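Local structure of calmodulin, putative (Entamoeba histolytica, 4OCI) at residues K91-A96 with V129-D134. The protein binds calcium through an EF-hand, is calmodulin-like, and is involved in initiating phagocytosis of human erythrocytes. Numbering follows the deposited sequence.
Sequences KGFIPA and VVKVDD. With ACT (acetate ion), chain D.
Phe93 spans two residues of the facing strand through CD1, CE1 and CZ: Phe93 CD1 lies 3.6 Å from Val129 CG2, while CE1 and CZ run beside the CB, CG and CD methylenes of Lys131. The ring meets both side chains at a slant. For Lys131 the contact follows from its first torsion: CG stands anti to the backbone N (chi1 -162°), which lays the aliphatic chain past the ring before a bend at the last torsion delivers NZ to Asp133. There Lys131 NZ sits 2.8 Å from Asp133 OD1, which accepts through its syn lone pair, and Asp134 OD2 adds a long salt bridge to the same nitrogen.

On the other face of the sheet, the side chains of Ile94 and Val130 lie together and both touch Leu99 of helix 96-106. Val130 CG2 packs 3.8 Å from Ala96 CB, and Ile124 also touches both of these residues. Ile94 meets Val132 at about a right angle, with the two CG2 methyls 4.0 Å apart.

Strands 93-95 and 129-131, whose directions differ by 148°, form the short antiparallel sheet that joins the two loops of a paired EF-hand unit, here well away from the calcium-binding loop of Asp16, Asp18, Asp20 and Tyr22. Ile94 and Val130 are its hydrogen-bonded pair: Val130 N donates to Ile94 O at 2.6 Å and Ile94 N to Val130 O at 3.0 Å. A third bond, from Val132 N to Gly92 O (2.9 Å), ties the first turn of helix 132-145 to the other loop; water 1 also donates to this oxygen and accepts from Asp133 N. Lys131 N, at the N-cap position, instead donates almost straight (2.8 Å, 178°) to O of an acetate ion that probably came from the crystallisation liquor.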
ATOM      1  N   LYS A  91     -22.318 -29.779   0.054  1.00 38.18           N
ATOM      2  CA  LYS A  91     -21.695 -30.351   1.233  1.00 36.58           C
ATOM      3  C   LYS A  91     -20.884 -29.265   1.979  1.00 33.77           C
ATOM      4  O   LYS A  91     -20.689 -29.352   3.179  1.00 33.57           O
ATOM      5  CB  LYS A  91     -20.759 -31.534   0.814  1.00 37.33           C
ATOM      6  CG  LYS A  91     -21.486 -32.654   0.017  1.00 41.78           C
ATOM      7  CD  LYS A  91     -20.690 -33.963  -0.097  1.00 49.27           C
ATOM      8  CE  LYS A  91     -21.100 -34.733  -1.386  1.00 54.44           C
ATOM      9  NZ  LYS A  91     -20.779 -36.219  -1.369  1.00 61.15           N
ATOM     10  N   GLY A  92     -20.385 -28.263   1.270  1.00 30.38           N
ATOM     11  CA  GLY A  92     -19.600 -27.255   1.990  1.00 28.42           C
ATOM     12  C   GLY A  92     -18.093 -27.429   1.886  1.00 25.14           C
ATOM     13  O   GLY A  92     -17.341 -26.543   2.369  1.00 24.27           O
ATOM     14  N   PHE A  93     -17.636 -28.563   1.313  1.00 21.70           N
ATOM     15  CA  PHE A  93     -16.214 -28.899   1.270  1.00 21.35           C
ATOM     16  C   PHE A  93     -15.796 -29.250  -0.112  1.00 20.41           C
ATOM     17  O   PHE A  93     -16.602 -29.822  -0.901  1.00 20.41           O
ATOM     18  CB  PHE A  93     -15.861 -30.114   2.145  1.00 22.29           C
ATOM     19  CG  PHE A  93     -16.178 -29.930   3.620  1.00 21.10           C
ATOM     20  CD1 PHE A  93     -15.161 -29.553   4.508  1.00 21.52           C
ATOM     21  CD2 PHE A  93     -17.463 -30.089   4.101  1.00 26.75           C
ATOM     22  CE1 PHE A  93     -15.419 -29.347   5.830  1.00 28.57           C
ATOM     23  CE2 PHE A  93     -17.753 -29.886   5.470  1.00 29.59           C
ATOM     24  CZ  PHE A  93     -16.714 -29.533   6.340  1.00 26.78           C
ATOM     25  N   ILE A  94     -14.568 -28.837  -0.414  1.00 20.37           N
ATOM     26  CA  ILE A  94     -13.874 -29.314  -1.606  1.00 21.30           C
ATOM     27  C   ILE A  94     -12.481 -29.903  -1.245  1.00 20.46           C
ATOM     28  O   ILE A  94     -11.932 -29.556  -0.208  1.00 21.22           O
ATOM     29  CB  ILE A  94     -13.833 -28.263  -2.746  1.00 22.03           C
ATOM     30  CG1 ILE A  94     -12.889 -27.060  -2.387  1.00 24.46           C
ATOM     31  CG2 ILE A  94     -15.244 -27.910  -3.138  1.00 22.12           C
ATOM     32  CD1 ILE A  94     -12.453 -26.301  -3.633  1.00 24.93           C
ATOM     33  N   PRO A  95     -11.928 -30.808  -2.086  1.00 20.01           N
ATOM     34  CA  PRO A  95     -10.502 -31.199  -1.914  1.00 19.64           C
ATOM     35  C   PRO A  95      -9.523 -30.063  -2.033  1.00 19.93           C
ATOM     36  O   PRO A  95      -9.707 -29.205  -2.884  1.00 19.12           O
ATOM     37  CB  PRO A  95     -10.257 -32.196  -3.035  1.00 19.11           C
ATOM     38  CG  PRO A  95     -11.629 -32.598  -3.537  1.00 20.94           C
ATOM     39  CD  PRO A  95     -12.564 -31.450  -3.243  1.00 19.21           C
ATOM     40  N   ALA A  96      -8.486 -30.069  -1.179  1.00 18.35           N
ATOM     41  CA  ALA A  96      -7.535 -29.033  -1.150  1.00 20.90           C
ATOM     42  C   ALA A  96      -6.818 -28.998  -2.492  1.00 22.78           C
ATOM     43  O   ALA A  96      -6.421 -27.913  -2.987  1.00 22.70           O
ATOM     44  CB  ALA A  96      -6.528 -29.286  -0.028  1.00 20.68           C
ATOM     45  N   VAL A 129      -9.445 -31.898   2.773  1.00 23.41           N
ATOM     46  CA  VAL A 129     -10.528 -31.107   2.256  1.00 22.84           C
ATOM     47  C   VAL A 129     -10.429 -29.689   2.808  1.00 22.48           C
ATOM     48  O   VAL A 129      -9.740 -29.418   3.789  1.00 21.82           O
ATOM     49  CB  VAL A 129     -11.933 -31.749   2.553  1.00 23.60           C
ATOM     50  CG1 VAL A 129     -12.023 -33.197   2.014  1.00 21.88           C
ATOM     51  CG2 VAL A 129     -12.322 -31.734   4.052  1.00 22.45           C
ATOM     52  N   VAL A 130     -11.153 -28.779   2.195  1.00 21.52           N
ATOM     53  CA  VAL A 130     -11.203 -27.404   2.699  1.00 21.45           C
ATOM     54  C   VAL A 130     -12.657 -27.010   2.868  1.00 21.07           C
ATOM     55  O   VAL A 130     -13.493 -27.287   1.969  1.00 21.33           O
ATOM     56  CB  VAL A 130     -10.614 -26.454   1.619  1.00 21.04           C
ATOM     57  CG1 VAL A 130     -10.640 -24.925   2.105  1.00 22.65           C
ATOM     58  CG2 VAL A 130      -9.232 -26.900   1.302  1.00 20.90           C
ATOM     59  N   LYS A 131     -12.957 -26.331   3.994  1.00 21.64           N
ATOM     60  CA  LYS A 131     -14.305 -25.854   4.235  1.00 21.65           C
ATOM     61  C   LYS A 131     -14.440 -24.533   3.450  1.00 21.34           C
ATOM     62  O   LYS A 131     -13.779 -23.545   3.763  1.00 21.69           O
ATOM     63  CB  LYS A 131     -14.523 -25.622   5.729  1.00 21.78           C
ATOM     64  CG  LYS A 131     -15.999 -25.543   6.060  1.00 25.48           C
ATOM     65  CD  LYS A 131     -16.297 -25.784   7.604  1.00 27.97           C
ATOM     66  CE  LYS A 131     -17.779 -25.520   7.987  1.00 35.80           C
ATOM     67  NZ  LYS A 131     -18.146 -24.020   8.059  1.00 30.96           N
ATOM     68  N   VAL A 132     -15.265 -24.517   2.418  1.00 21.56           N
ATOM     69  CA  VAL A 132     -15.307 -23.412   1.445  1.00 21.37           C
ATOM     70  C   VAL A 132     -15.687 -22.089   2.123  1.00 23.56           C
ATOM     71  O   VAL A 132     -15.035 -21.063   1.860  1.00 25.81           O
ATOM     72  CB  VAL A 132     -16.368 -23.726   0.367  1.00 22.52           C
ATOM     73  CG1 VAL A 132     -16.722 -22.476  -0.416  1.00 25.40           C
ATOM     74  CG2 VAL A 132     -15.874 -24.898  -0.599  1.00 23.77           C
ATOM     75  N   ASP A 133     -16.701 -22.070   3.017  1.00 24.11           N
ATOM     76  CA  ASP A 133     -17.080 -20.734   3.600  1.00 24.72           C
ATOM     77  C   ASP A 133     -15.918 -20.154   4.446  1.00 24.64           C
ATOM     78  O   ASP A 133     -15.581 -18.948   4.347  1.00 23.95           O
ATOM     79  CB  ASP A 133     -18.437 -20.695   4.339  1.00 25.19           C
ATOM     80  CG  ASP A 133     -18.526 -21.689   5.578  1.00 34.25           C
ATOM     81  OD1 ASP A 133     -17.727 -22.671   5.654  1.00 38.26           O
ATOM     82  OD2 ASP A 133     -19.429 -21.498   6.493  1.00 38.24           O
ATOM     83  N   ASP A 134     -15.306 -21.017   5.265  1.00 23.79           N
ATOM     84  CA  ASP A 134     -14.238 -20.583   6.119  1.00 23.19           C
ATOM     85  C   ASP A 134     -13.081 -20.109   5.262  1.00 21.99           C
ATOM     86  O   ASP A 134     -12.527 -19.035   5.561  1.00 20.69           O
ATOM     87  CB  ASP A 134     -13.808 -21.707   7.033  1.00 26.16           C
ATOM     88  CG  ASP A 134     -14.834 -21.929   8.178  1.00 33.45           C
ATOM     89  OD1 ASP A 134     -15.762 -21.111   8.357  1.00 34.25           O
ATOM     90  OD2 ASP A 134     -14.675 -22.898   8.943  1.00 43.87           O
TER
HETATM   91  C   ACT D 203     -10.426 -24.741   6.286  1.00 42.64           C
HETATM   92  O   ACT D 203     -10.944 -25.792   5.825  1.00 42.30           O
HETATM   93  OXT ACT D 203      -9.674 -24.901   7.296  1.00 44.22           O
HETATM   94  CH3 ACT D 203     -10.649 -23.384   5.670  1.00 40.98           C
HETATM   95  O   HOH W   1     -18.698 -24.343   3.300  1.00 18.57           O